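PDB 6LCJ: alpha-galactosidase from Thermus thermophilus, which probably hydrolyses alpha-galactosides as a family 36 glycoside hydrolase built on a TIM barrel and assembled as a hexamer. Local coordinates for residues E[333-338]-E[428-433]; E[382-387]-E[422-427]; E[454-459]-E[466-471]. All coordinates share one frame; numbering follows the deposited sequence.

Contact 1: E[333-338]-E[428-433]; sequences EAYLLF and TGFKAT
F430 reaches across the interior of the TIM barrel to meet Y335 and L337, two residues of a strand on a distant part of the wall. The apolar contact with the leucine is made by one methyl, L337 CD1, which lies 3.9 Å from F430 CZ. In the aromatic pair the side chains reach toward each other from the two walls, and Y335 OH stops 3.5 Å from F430 CE2. The tyrosine oxygen comes to the phenyl ring at a slant, and the Y335 ring lies nearly parallel to that of Y300 on strand 298-303. The phenol oxygen finds its polar partner in H398 ND1.

The polar interaction belongs to the turn that carries the phenylalanine. T428 OG1 accepts a hydrogen bond from F430 N at 3.2 Å, an ST turn that takes the chain out of helix 415-428 through G429, whose phi is positive. With CG anti to the backbone N (chi1 -160°), F430 then extends its ring inward, where it also touches Y300, H398 and D400. The chemistry implies an apolar crossing between barrel walls, in which the buried tyrosine hydroxyl is satisfied by the histidine while the same oxygen rests against the F430 ring.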
ATOM      1  N   GLU E 333     -23.040 -10.926  53.083  1.00 34.79           N
ATOM      2  CA  GLU E 333     -24.327 -10.331  52.759  1.00 41.21           C
ATOM      3  C   GLU E 333     -24.225  -8.852  52.409  1.00 34.81           C
ATOM      4  O   GLU E 333     -25.252  -8.210  52.184  1.00 35.63           O
ATOM      5  CB  GLU E 333     -25.294 -10.547  53.925  1.00 47.42           C
ATOM      6  CG  GLU E 333     -25.440 -12.031  54.282  1.00 52.00           C
ATOM      7  CD  GLU E 333     -26.448 -12.296  55.394  1.00 58.03           C
ATOM      8  OE1 GLU E 333     -26.322 -11.694  56.489  1.00 61.46           O
ATOM      9  OE2 GLU E 333     -27.363 -13.120  55.169  1.00 51.77           O
ATOM     10  N   ALA E 334     -23.018  -8.304  52.341  1.00 34.20           N
ATOM     11  CA  ALA E 334     -22.861  -6.945  51.870  1.00 32.63           C
ATOM     12  C   ALA E 334     -23.472  -6.813  50.482  1.00 37.74           C
ATOM     13  O   ALA E 334     -23.709  -7.807  49.782  1.00 36.90           O
ATOM     14  CB  ALA E 334     -21.388  -6.555  51.851  1.00 31.48           C
ATOM     15  N   TYR E 335     -23.778  -5.570  50.108  1.00 34.81           N
ATOM     16  CA  TYR E 335     -24.373  -5.268  48.810  1.00 31.28           C
ATOM     17  C   TYR E 335     -23.254  -5.032  47.803  1.00 31.82           C
ATOM     18  O   TYR E 335     -22.434  -4.124  47.984  1.00 32.31           O
ATOM     19  CB  TYR E 335     -25.274  -4.033  48.885  1.00 27.43           C
ATOM     20  CG  TYR E 335     -26.210  -3.900  47.697  1.00 28.37           C
ATOM     21  CD1 TYR E 335     -25.760  -3.365  46.492  1.00 28.47           C
ATOM     22  CD2 TYR E 335     -27.531  -4.325  47.771  1.00 23.91           C
ATOM     23  CE1 TYR E 335     -26.603  -3.250  45.402  1.00 27.40           C
ATOM     24  CE2 TYR E 335     -28.377  -4.215  46.687  1.00 29.08           C
ATOM     25  CZ  TYR E 335     -27.907  -3.675  45.503  1.00 28.17           C
ATOM     26  OH  TYR E 335     -28.738  -3.561  44.416  1.00 27.37           O
ATOM     27  N   LEU E 336     -23.228  -5.827  46.739  1.00 24.41           N
ATOM     28  CA  LEU E 336     -22.260  -5.623  45.670  1.00 27.96           C
ATOM     29  C   LEU E 336     -22.981  -5.077  44.443  1.00 30.14           C
ATOM     30  O   LEU E 336     -23.908  -5.714  43.916  1.00 27.17           O
ATOM     31  CB  LEU E 336     -21.512  -6.914  45.341  1.00 28.40           C
ATOM     32  CG  LEU E 336     -20.714  -7.473  46.510  1.00 28.47           C
ATOM     33  CD1 LEU E 336     -20.009  -8.743  46.087  1.00 29.08           C
ATOM     34  CD2 LEU E 336     -19.737  -6.431  47.042  1.00 25.15           C
ATOM     35  N   LEU E 337     -22.580  -3.882  44.029  1.00 28.26           N
ATOM     36  CA  LEU E 337     -23.019  -3.275  42.786  1.00 27.98           C
ATOM     37  C   LEU E 337     -21.921  -3.501  41.759  1.00 27.93           C
ATOM     38  O   LEU E 337     -20.795  -3.025  41.947  1.00 25.44           O
ATOM     39  CB  LEU E 337     -23.281  -1.780  42.966  1.00 26.88           C
ATOM     40  CG  LEU E 337     -23.599  -1.044  41.656  1.00 29.99           C
ATOM     41  CD1 LEU E 337     -24.975  -1.437  41.133  1.00 27.93           C
ATOM     42  CD2 LEU E 337     -23.511   0.455  41.830  1.00 31.11           C
ATOM     43  N   PHE E 338     -22.240  -4.243  40.694  1.00 28.73           N
ATOM     44  CA  PHE E 338     -21.282  -4.540  39.627  1.00 28.53           C
ATOM     45  C   PHE E 338     -21.347  -3.460  38.555  1.00 27.36           C
ATOM     46  O   PHE E 338     -22.434  -3.137  38.060  1.00 24.88           O
ATOM     47  CB  PHE E 338     -21.562  -5.905  38.986  1.00 25.15           C
ATOM     48  CG  PHE E 338     -21.052  -7.090  39.786  1.00 30.63           C
ATOM     49  CD1 PHE E 338     -20.915  -7.021  41.171  1.00 30.52           C
ATOM     50  CD2 PHE E 338     -20.748  -8.286  39.153  1.00 27.09           C
ATOM     51  CE1 PHE E 338     -20.487  -8.116  41.900  1.00 30.05           C
ATOM     52  CE2 PHE E 338     -20.309  -9.390  39.880  1.00 29.00           C
ATOM     53  CZ  PHE E 338     -20.180  -9.302  41.252  1.00 29.66           C
ATOM     54  N   THR E 428     -37.182   0.451  37.503  1.00 32.26           N
ATOM     55  CA  THR E 428     -36.296  -0.548  38.087  1.00 28.99           C
ATOM     56  C   THR E 428     -36.375  -0.571  39.606  1.00 29.70           C
ATOM     57  O   THR E 428     -36.006  -1.583  40.213  1.00 29.39           O
ATOM     58  CB  THR E 428     -34.832  -0.295  37.685  1.00 27.03           C
ATOM     59  OG1 THR E 428     -34.424   0.996  38.151  1.00 27.93           O
ATOM     60  CG2 THR E 428     -34.636  -0.371  36.172  1.00 24.15           C
ATOM     61  N   GLY E 429     -36.820   0.526  40.226  1.00 25.75           N
ATOM     62  CA  GLY E 429     -36.742   0.680  41.663  1.00 19.92           C
ATOM     63  C   GLY E 429     -35.371   1.001  42.216  1.00 27.91           C
ATOM     64  O   GLY E 429     -35.220   1.050  43.437  1.00 33.03           O
ATOM     65  N   PHE E 430     -34.358   1.217  41.362  1.00 30.27           N
ATOM     66  CA  PHE E 430     -32.993   1.522  41.793  1.00 27.57           C
ATOM     67  C   PHE E 430     -32.827   3.036  41.782  1.00 27.20           C
ATOM     68  O   PHE E 430     -32.655   3.646  40.724  1.00 32.30           O
ATOM     69  CB  PHE E 430     -31.973   0.836  40.886  1.00 25.23           C
ATOM     70  CG  PHE E 430     -30.605   0.703  41.499  1.00 26.56           C
ATOM     71  CD1 PHE E 430     -29.829   1.820  41.750  1.00 28.51           C
ATOM     72  CD2 PHE E 430     -30.088  -0.550  41.823  1.00 28.09           C
ATOM     73  CE1 PHE E 430     -28.551   1.696  42.323  1.00 32.24           C
ATOM     74  CE2 PHE E 430     -28.818  -0.687  42.384  1.00 26.93           C
ATOM     75  CZ  PHE E 430     -28.046   0.434  42.639  1.00 30.47           C
ATOM     76  N   LYS E 431     -32.849   3.642  42.962  1.00 27.90           N
ATOM     77  CA  LYS E 431     -32.914   5.092  43.102  1.00 24.10           C
ATOM     78  C   LYS E 431     -31.607   5.605  43.678  1.00 28.85           C
ATOM     79  O   LYS E 431     -31.196   5.193  44.770  1.00 29.33           O
ATOM     80  CB  LYS E 431     -34.095   5.497  43.986  1.00 30.36           C
ATOM     81  CG  LYS E 431     -35.436   5.104  43.379  1.00 24.49           C
ATOM     82  CD  LYS E 431     -36.530   5.089  44.389  1.00 28.12           C
ATOM     83  CE  LYS E 431     -37.771   5.697  43.799  1.00 33.67           C
ATOM     84  NZ  LYS E 431     -38.872   5.726  44.760  1.00 35.19           N
ATOM     85  N   ALA E 432     -30.954   6.495  42.937  1.00 29.11           N
ATOM     86  CA  ALA E 432     -29.670   7.036  43.342  1.00 26.97           C
ATOM     87  C   ALA E 432     -29.499   8.421  42.735  1.00 25.46           C
ATOM     88  O   ALA E 432     -30.077   8.728  41.694  1.00 26.31           O
ATOM     89  CB  ALA E 432     -28.518   6.121  42.917  1.00 27.10           C
ATOM     90  N   THR E 433     -28.709   9.259  43.402  1.00 26.04           N
ATOM     91  CA  THR E 433     -28.335  10.543  42.842  1.00 26.83           C
ATOM     92  C   THR E 433     -26.977  10.954  43.381  1.00 28.82           C
ATOM     93  O   THR E 433     -26.491  10.435  44.396  1.00 30.44           O
ATOM     94  CB  THR E 433     -29.364  11.654  43.140  1.00 31.06           C
ATOM     95  OG1 THR E 433     -28.926  12.886  42.535  1.00 27.72           O
ATOM     96  CG2 THR E 433     -29.499  11.880  44.629  1.00 26.27           C
TER

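Contact 2: E[382-387]-E[422-427]; sequences NALRST and EALAHF
In L424, CG stands anti to the carbonyl carbon (chi1 -75°), and an extended second torsion carries CD1 out between L384 and T387 of the facing helix. T387 has chi1 of -64°, which sets its methyl anti to the backbone N and turns its hydroxyl back along its own helix. One methyl thus serves two partners: L424 CD1 lies 3.7 Å from L384 CD2 and equally 3.7 Å from T387 CG2. The two leucines approach at a slant, whereas the threonine and L424 pass alongside one another, their chains running contrary ways. Only these three side chains touch, and the backbones stay well separated, with L384 CA and L424 CA 8.4 Å apart.

The threonine hydroxyl is tied into its own helix. T387 OG1 donates to A383 O at 3.1 Å from above the carbonyl plane, and the same oxygen takes T387 N at 3.2 Å, so two donors of one residue grip it. Replacing T387 with an alanine removes both branches, and would probably leave L424 CD1 with L384 alone of its two partners and A383 O without its hydroxyl donor.

Around this core, L384 also packs on L420 and Q421, a turn earlier in helix 415-428. On other sides of helix 380-388, R385 NH2 donates to N382 OD1 at 2.9 Å, and S386 OG bonds S54 O and A56 N, tying the helix to strand 56-59 and the chain before it. Both helices belong to the outer layer of the TIM barrel, one preceding strand 398-400 and the other following it. Between residues 382-387 and 422-427 the meeting is made by methyl groups, since the threonine's hydroxyl is spent within its own helix and presents only carbon to the neighbour.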
ATOM      1  N   ASN E 382     -26.749   7.808  25.663  1.00 29.32           N
ATOM      2  CA  ASN E 382     -26.072   6.517  25.624  1.00 24.48           C
ATOM      3  C   ASN E 382     -26.510   5.654  26.788  1.00 24.41           C
ATOM      4  O   ASN E 382     -26.783   4.462  26.616  1.00 23.04           O
ATOM      5  CB  ASN E 382     -24.558   6.705  25.656  1.00 28.07           C
ATOM      6  CG  ASN E 382     -23.991   7.273  24.363  1.00 27.75           C
ATOM      7  OD1 ASN E 382     -24.648   7.335  23.329  1.00 31.18           O
ATOM      8  ND2 ASN E 382     -22.750   7.692  24.434  1.00 30.67           N
ATOM      9  N   ALA E 383     -26.579   6.243  27.989  1.00 24.01           N
ATOM     10  CA  ALA E 383     -27.071   5.524  29.157  1.00 20.56           C
ATOM     11  C   ALA E 383     -28.450   4.943  28.892  1.00 23.67           C
ATOM     12  O   ALA E 383     -28.672   3.734  29.032  1.00 25.93           O
ATOM     13  CB  ALA E 383     -27.110   6.453  30.369  1.00 19.58           C
ATOM     14  N   LEU E 384     -29.383   5.799  28.468  1.00 27.22           N
ATOM     15  CA  LEU E 384     -30.759   5.361  28.273  1.00 28.29           C
ATOM     16  C   LEU E 384     -30.845   4.262  27.219  1.00 26.94           C
ATOM     17  O   LEU E 384     -31.580   3.286  27.398  1.00 26.06           O
ATOM     18  CB  LEU E 384     -31.640   6.553  27.894  1.00 24.94           C
ATOM     19  CG  LEU E 384     -31.953   7.584  28.984  1.00 27.09           C
ATOM     20  CD1 LEU E 384     -32.575   8.802  28.340  1.00 24.03           C
ATOM     21  CD2 LEU E 384     -32.870   7.042  30.083  1.00 25.21           C
ATOM     22  N   ARG E 385     -30.073   4.378  26.131  1.00 23.55           N
ATOM     23  CA  ARG E 385     -30.242   3.448  25.013  1.00 28.21           C
ATOM     24  C   ARG E 385     -29.936   2.008  25.416  1.00 29.09           C
ATOM     25  O   ARG E 385     -30.670   1.086  25.048  1.00 31.91           O
ATOM     26  CB  ARG E 385     -29.372   3.851  23.824  1.00 24.95           C
ATOM     27  CG  ARG E 385     -29.501   2.870  22.648  1.00 30.59           C
ATOM     28  CD  ARG E 385     -29.023   3.474  21.324  1.00 36.57           C
ATOM     29  NE  ARG E 385     -27.618   3.798  21.460  1.00 38.99           N
ATOM     30  CZ  ARG E 385     -27.128   5.030  21.499  1.00 43.21           C
ATOM     31  NH1 ARG E 385     -27.934   6.083  21.358  1.00 46.66           N
ATOM     32  NH2 ARG E 385     -25.826   5.207  21.687  1.00 34.51           N
ATOM     33  N   SER E 386     -28.849   1.789  26.166  1.00 27.32           N
ATOM     34  CA  SER E 386     -28.466   0.426  26.524  1.00 26.50           C
ATOM     35  C   SER E 386     -29.314  -0.114  27.669  1.00 27.04           C
ATOM     36  O   SER E 386     -29.692  -1.291  27.662  1.00 25.98           O
ATOM     37  CB  SER E 386     -26.979   0.370  26.883  1.00 22.85           C
ATOM     38  OG  SER E 386     -26.184   0.434  25.707  1.00 27.85           O
ATOM     39  N   THR E 387     -29.604   0.731  28.663  1.00 25.94           N
ATOM     40  CA  THR E 387     -30.459   0.332  29.776  1.00 22.21           C
ATOM     41  C   THR E 387     -31.828  -0.125  29.287  1.00 27.56           C
ATOM     42  O   THR E 387     -32.329  -1.180  29.697  1.00 32.24           O
ATOM     43  CB  THR E 387     -30.605   1.502  30.742  1.00 24.24           C
ATOM     44  OG1 THR E 387     -29.333   1.806  31.309  1.00 18.35           O
ATOM     45  CG2 THR E 387     -31.617   1.182  31.847  1.00 28.94           C
ATOM     46  N   GLU E 422     -35.324   9.733  35.334  1.00 28.28           N
ATOM     47  CA  GLU E 422     -36.079   9.503  36.562  1.00 32.48           C
ATOM     48  C   GLU E 422     -37.089   8.367  36.402  1.00 34.36           C
ATOM     49  O   GLU E 422     -37.272   7.556  37.319  1.00 33.91           O
ATOM     50  CB  GLU E 422     -36.780  10.788  36.982  1.00 30.93           C
ATOM     51  CG  GLU E 422     -37.321  10.748  38.382  1.00 36.67           C
ATOM     52  CD  GLU E 422     -38.354  11.816  38.614  1.00 42.53           C
ATOM     53  OE1 GLU E 422     -37.951  12.953  38.925  1.00 53.80           O
ATOM     54  OE2 GLU E 422     -39.568  11.529  38.484  1.00 53.48           O
ATOM     55  N   ALA E 423     -37.747   8.289  35.240  1.00 32.47           N
ATOM     56  CA  ALA E 423     -38.756   7.253  35.021  1.00 34.79           C
ATOM     57  C   ALA E 423     -38.145   5.853  35.052  1.00 34.52           C
ATOM     58  O   ALA E 423     -38.763   4.912  35.565  1.00 31.10           O
ATOM     59  CB  ALA E 423     -39.472   7.495  33.695  1.00 33.67           C
ATOM     60  N   LEU E 424     -36.934   5.692  34.507  1.00 32.74           N
ATOM     61  CA  LEU E 424     -36.283   4.384  34.546  1.00 32.55           C
ATOM     62  C   LEU E 424     -35.871   3.987  35.961  1.00 28.79           C
ATOM     63  O   LEU E 424     -35.866   2.793  36.280  1.00 30.50           O
ATOM     64  CB  LEU E 424     -35.070   4.359  33.615  1.00 33.24           C
ATOM     65  CG  LEU E 424     -35.368   4.273  32.115  1.00 33.35           C
ATOM     66  CD1 LEU E 424     -34.141   3.800  31.375  1.00 32.44           C
ATOM     67  CD2 LEU E 424     -36.549   3.372  31.825  1.00 31.37           C
ATOM     68  N   ALA E 425     -35.525   4.950  36.822  1.00 27.25           N
ATOM     69  CA  ALA E 425     -35.309   4.627  38.233  1.00 29.06           C
ATOM     70  C   ALA E 425     -36.595   4.132  38.893  1.00 30.64           C
ATOM     71  O   ALA E 425     -36.574   3.171  39.670  1.00 34.42           O
ATOM     72  CB  ALA E 425     -34.766   5.842  38.985  1.00 27.83           C
ATOM     73  N   HIS E 426     -37.727   4.771  38.602  1.00 31.84           N
ATOM     74  CA  HIS E 426     -38.990   4.274  39.139  1.00 29.65           C
ATOM     75  C   HIS E 426     -39.278   2.866  38.635  1.00 28.84           C
ATOM     76  O   HIS E 426     -39.666   1.992  39.411  1.00 31.87           O
ATOM     77  CB  HIS E 426     -40.135   5.210  38.770  1.00 29.90           C
ATOM     78  CG  HIS E 426     -40.172   6.479  39.561  1.00 32.44           C
ATOM     79  ND1 HIS E 426     -40.135   6.499  40.937  1.00 32.70           N
ATOM     80  CD2 HIS E 426     -40.274   7.772  39.167  1.00 31.19           C
ATOM     81  CE1 HIS E 426     -40.196   7.749  41.358  1.00 34.80           C
ATOM     82  NE2 HIS E 426     -40.287   8.541  40.305  1.00 33.50           N
ATOM     83  N   PHE E 427     -39.065   2.615  37.344  1.00 26.90           N
ATOM     84  CA  PHE E 427     -39.371   1.296  36.801  1.00 27.28           C
ATOM     85  C   PHE E 427     -38.485   0.211  37.419  1.00 29.58           C
ATOM     86  O   PHE E 427     -38.967  -0.854  37.804  1.00 34.06           O
ATOM     87  CB  PHE E 427     -39.228   1.316  35.285  1.00 28.48           C
ATOM     88  CG  PHE E 427     -39.661   0.041  34.619  1.00 33.88           C
ATOM     89  CD1 PHE E 427     -41.003  -0.232  34.418  1.00 37.41           C
ATOM     90  CD2 PHE E 427     -38.723  -0.886  34.191  1.00 32.66           C
ATOM     91  CE1 PHE E 427     -41.405  -1.399  33.794  1.00 34.96           C
ATOM     92  CE2 PHE E 427     -39.124  -2.054  33.565  1.00 30.60           C
ATOM     93  CZ  PHE E 427     -40.466  -2.310  33.376  1.00 32.41           C
TER

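Contact 3: E[454-459]-E[466-471]; sequences REVPVR and FRVGEE
V458 and V468 form a non-hydrogen-bonded pair of an antiparallel beta hairpin, strands 458-462 and 465-468, in a small three-stranded sheet near the C-terminus. Their side chains flank each other on one face, with V458 CG1 3.6 Å from V468 CG2. The adjoining pair, R459 and R467, is hydrogen-bonded in both directions: R459 N donates to R467 O at 2.9 Å, and R467 N returns a nearly straight bond to R459 O at 2.7 Å. A further bond, G469 N to P457 O at 2.7 Å, continues the ladder past the end of the strands. V458 CA adds a CA-H...O contact to R467 O.

The two arginines run out together from the face that bears them. Their guanidinium planes are 63° apart and meet near their edges, R459 NH2 coming within 3.3 Å of R467 NH2, where both are donors and the like charges are likely to repel. A salt bridge from R467 NH1 to E470 OE1, its hydrogen bond weak at 3.3 Å, probably offsets part of this.

On the other face, V458 packs against H426 and F427 of helix 415-428. F466, which touches V458 CG1 through its CB, meets the F427 ring edge-to-face and lies against Y475. G469, with positive phi, opens the corner of a type II' turn from V468 to E471 that leads into the third strand, and V456 leaves little room there for a side chain. V456 CG1 sits 3.7 Å from G469 N.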
ATOM      1  N   ARG E 454     -41.481   7.981  47.718  1.00 40.37           N
ATOM      2  CA  ARG E 454     -42.692   7.470  47.097  1.00 43.47           C
ATOM      3  C   ARG E 454     -42.374   6.306  46.175  1.00 43.24           C
ATOM      4  O   ARG E 454     -41.273   6.190  45.638  1.00 47.40           O
ATOM      5  CB  ARG E 454     -43.423   8.553  46.295  1.00 42.82           C
ATOM      6  CG  ARG E 454     -44.286   9.458  47.136  1.00 42.65           C
ATOM      7  CD  ARG E 454     -44.583  10.773  46.424  1.00 42.98           C
ATOM      8  NE  ARG E 454     -45.562  10.605  45.355  1.00 44.66           N
ATOM      9  CZ  ARG E 454     -45.265  10.592  44.059  1.00 50.43           C
ATOM     10  NH1 ARG E 454     -43.995  10.736  43.654  1.00 46.43           N
ATOM     11  NH2 ARG E 454     -46.239  10.428  43.168  1.00 46.81           N
ATOM     12  N   GLU E 455     -43.355   5.454  46.000  1.00 47.25           N
ATOM     13  CA  GLU E 455     -43.288   4.326  45.088  1.00 48.32           C
ATOM     14  C   GLU E 455     -44.303   4.647  43.995  1.00 51.52           C
ATOM     15  O   GLU E 455     -45.509   4.467  44.182  1.00 58.40           O
ATOM     16  CB  GLU E 455     -43.594   3.018  45.813  1.00 50.56           C
ATOM     17  CG  GLU E 455     -42.663   2.670  47.006  1.00 57.97           C
ATOM     18  CD  GLU E 455     -42.722   3.673  48.177  1.00 65.48           C
ATOM     19  OE1 GLU E 455     -41.794   3.668  49.031  1.00 64.31           O
ATOM     20  OE2 GLU E 455     -43.691   4.468  48.244  1.00 64.78           O
ATOM     21  N   VAL E 456     -43.824   5.182  42.876  1.00 43.54           N
ATOM     22  CA  VAL E 456     -44.694   5.581  41.770  1.00 49.34           C
ATOM     23  C   VAL E 456     -44.852   4.386  40.856  1.00 54.93           C
ATOM     24  O   VAL E 456     -43.860   3.939  40.244  1.00 50.93           O
ATOM     25  CB  VAL E 456     -44.119   6.788  41.015  1.00 43.63           C
ATOM     26  CG1 VAL E 456     -45.202   7.442  40.200  1.00 53.76           C
ATOM     27  CG2 VAL E 456     -43.546   7.782  41.992  1.00 42.96           C
ATOM     28  N   PRO E 457     -46.058   3.807  40.727  1.00 58.33           N
ATOM     29  CA  PRO E 457     -46.245   2.642  39.852  1.00 50.06           C
ATOM     30  C   PRO E 457     -45.890   2.959  38.406  1.00 51.16           C
ATOM     31  O   PRO E 457     -46.344   3.958  37.839  1.00 52.67           O
ATOM     32  CB  PRO E 457     -47.734   2.305  40.009  1.00 50.54           C
ATOM     33  CG  PRO E 457     -48.352   3.489  40.723  1.00 47.66           C
ATOM     34  CD  PRO E 457     -47.258   4.099  41.535  1.00 50.40           C
ATOM     35  N   VAL E 458     -45.056   2.102  37.815  1.00 48.56           N
ATOM     36  CA  VAL E 458     -44.688   2.196  36.408  1.00 47.29           C
ATOM     37  C   VAL E 458     -45.097   0.903  35.725  1.00 48.69           C
ATOM     38  O   VAL E 458     -45.002  -0.184  36.309  1.00 54.39           O
ATOM     39  CB  VAL E 458     -43.181   2.471  36.206  1.00 45.06           C
ATOM     40  CG1 VAL E 458     -42.888   2.826  34.747  1.00 42.96           C
ATOM     41  CG2 VAL E 458     -42.730   3.609  37.085  1.00 40.41           C
ATOM     42  N   ARG E 459     -45.564   1.026  34.491  1.00 45.16           N
ATOM     43  CA  ARG E 459     -46.008  -0.108  33.704  1.00 45.43           C
ATOM     44  C   ARG E 459     -45.444   0.066  32.308  1.00 46.84           C
ATOM     45  O   ARG E 459     -45.359   1.193  31.811  1.00 48.17           O
ATOM     46  CB  ARG E 459     -47.545  -0.189  33.683  1.00 53.63           C
ATOM     47  CG  ARG E 459     -48.133  -0.974  32.523  1.00 61.50           C
ATOM     48  CD  ARG E 459     -49.468  -1.587  32.908  1.00 72.21           C
ATOM     49  NE  ARG E 459     -50.296  -0.633  33.645  1.00 80.11           N
ATOM     50  CZ  ARG E 459     -51.107   0.255  33.072  1.00 80.09           C
ATOM     51  NH1 ARG E 459     -51.205   0.311  31.746  1.00 74.54           N
ATOM     52  NH2 ARG E 459     -51.822   1.088  33.822  1.00 74.39           N
ATOM     53  N   PHE E 466     -43.595   3.704  28.461  1.00 46.53           N
ATOM     54  CA  PHE E 466     -43.953   3.356  29.820  1.00 47.15           C
ATOM     55  C   PHE E 466     -45.071   4.274  30.278  1.00 49.67           C
ATOM     56  O   PHE E 466     -45.287   5.355  29.722  1.00 48.44           O
ATOM     57  CB  PHE E 466     -42.752   3.467  30.760  1.00 45.78           C
ATOM     58  CG  PHE E 466     -41.601   2.589  30.368  1.00 44.91           C
ATOM     59  CD1 PHE E 466     -40.847   2.871  29.236  1.00 42.78           C
ATOM     60  CD2 PHE E 466     -41.273   1.482  31.125  1.00 43.67           C
ATOM     61  CE1 PHE E 466     -39.806   2.059  28.861  1.00 43.31           C
ATOM     62  CE2 PHE E 466     -40.219   0.674  30.760  1.00 46.97           C
ATOM     63  CZ  PHE E 466     -39.487   0.959  29.622  1.00 43.35           C
ATOM     64  N   ARG E 467     -45.800   3.814  31.278  1.00 48.89           N
ATOM     65  CA  ARG E 467     -46.751   4.648  31.988  1.00 51.23           C
ATOM     66  C   ARG E 467     -46.231   4.771  33.408  1.00 47.59           C
ATOM     67  O   ARG E 467     -46.224   3.789  34.156  1.00 46.92           O
ATOM     68  CB  ARG E 467     -48.161   4.067  31.945  1.00 57.84           C
ATOM     69  CG  ARG E 467     -49.231   5.147  31.970  1.00 60.56           C
ATOM     70  CD  ARG E 467     -50.553   4.676  31.377  1.00 71.79           C
ATOM     71  NE  ARG E 467     -51.441   4.104  32.391  1.00 76.98           N
ATOM     72  CZ  ARG E 467     -52.023   4.805  33.364  1.00 76.62           C
ATOM     73  NH1 ARG E 467     -51.816   6.115  33.469  1.00 71.43           N
ATOM     74  NH2 ARG E 467     -52.820   4.194  34.235  1.00 73.19           N
ATOM     75  N   VAL E 468     -45.768   5.969  33.757  1.00 53.18           N
ATOM     76  CA  VAL E 468     -45.203   6.271  35.069  1.00 55.47           C
ATOM     77  C   VAL E 468     -46.245   7.071  35.831  1.00 58.23           C
ATOM     78  O   VAL E 468     -46.620   8.172  35.405  1.00 60.98           O
ATOM     79  CB  VAL E 468     -43.878   7.046  34.957  1.00 56.32           C
ATOM     80  CG1 VAL E 468     -43.232   7.210  36.328  1.00 53.53           C
ATOM     81  CG2 VAL E 468     -42.923   6.345  33.998  1.00 51.37           C
ATOM     82  N   GLY E 469     -46.707   6.520  36.957  1.00 58.96           N
ATOM     83  CA  GLY E 469     -47.925   6.996  37.586  1.00 57.65           C
ATOM     84  C   GLY E 469     -49.026   7.102  36.549  1.00 60.77           C
ATOM     85  O   GLY E 469     -49.378   6.108  35.905  1.00 55.99           O
ATOM     86  N   GLU E 470     -49.530   8.316  36.332  1.00 65.87           N
ATOM     87  CA  GLU E 470     -50.598   8.566  35.372  1.00 61.11           C
ATOM     88  C   GLU E 470     -50.102   9.160  34.058  1.00 64.23           C
ATOM     89  O   GLU E 470     -50.925   9.486  33.192  1.00 62.56           O
ATOM     90  CB  GLU E 470     -51.641   9.493  35.996  1.00 51.20           C
ATOM     91  CG  GLU E 470     -52.197   8.998  37.333  1.00 55.00           C
ATOM     92  CD  GLU E 470     -53.059   7.744  37.196  1.00 67.28           C
ATOM     93  OE1 GLU E 470     -53.475   7.403  36.063  1.00 70.48           O
ATOM     94  OE2 GLU E 470     -53.330   7.099  38.229  1.00 69.35           O
ATOM     95  N   GLU E 471     -48.788   9.292  33.883  1.00 63.85           N
ATOM     96  CA  GLU E 471     -48.187   9.953  32.730  1.00 59.17           C
ATOM     97  C   GLU E 471     -47.501   8.931  31.832  1.00 57.88           C
ATOM     98  O   GLU E 471     -46.815   8.027  32.319  1.00 62.62           O
ATOM     99  CB  GLU E 471     -47.170  11.013  33.195  1.00 57.09           C
ATOM    100  CG  GLU E 471     -46.270  11.599  32.107  1.00 53.12           C
ATOM    101  CD  GLU E 471     -45.042  12.320  32.672  1.00 55.21           C
ATOM    102  OE1 GLU E 471     -44.855  12.338  33.913  1.00 57.71           O
ATOM    103  OE2 GLU E 471     -44.260  12.877  31.871  1.00 57.00           O
TER

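Overall arrangement
Helix 415-428 connects all three contacts. L424 serves contact 2, H426 and F427 pack against V458 of contact 3, and the turn after the helix delivers F430 to contact 1. The centres of contacts 1 and 2 lie about 14 Å apart, as do those of contacts 2 and 3, while contacts 1 and 3 are about 20 Å apart. Each pair also touches: F430 O is 3.5 Å from A425 CB, F427 CD1 is 3.6 Å from V458 CG1, and K431 NZ closely approaches R454 O at 2.6 Å. The series runs from barrel interior through the helical layer to the C-terminal sheet. In TIM barrels the active site lies at the C-terminal ends of the barrel strands.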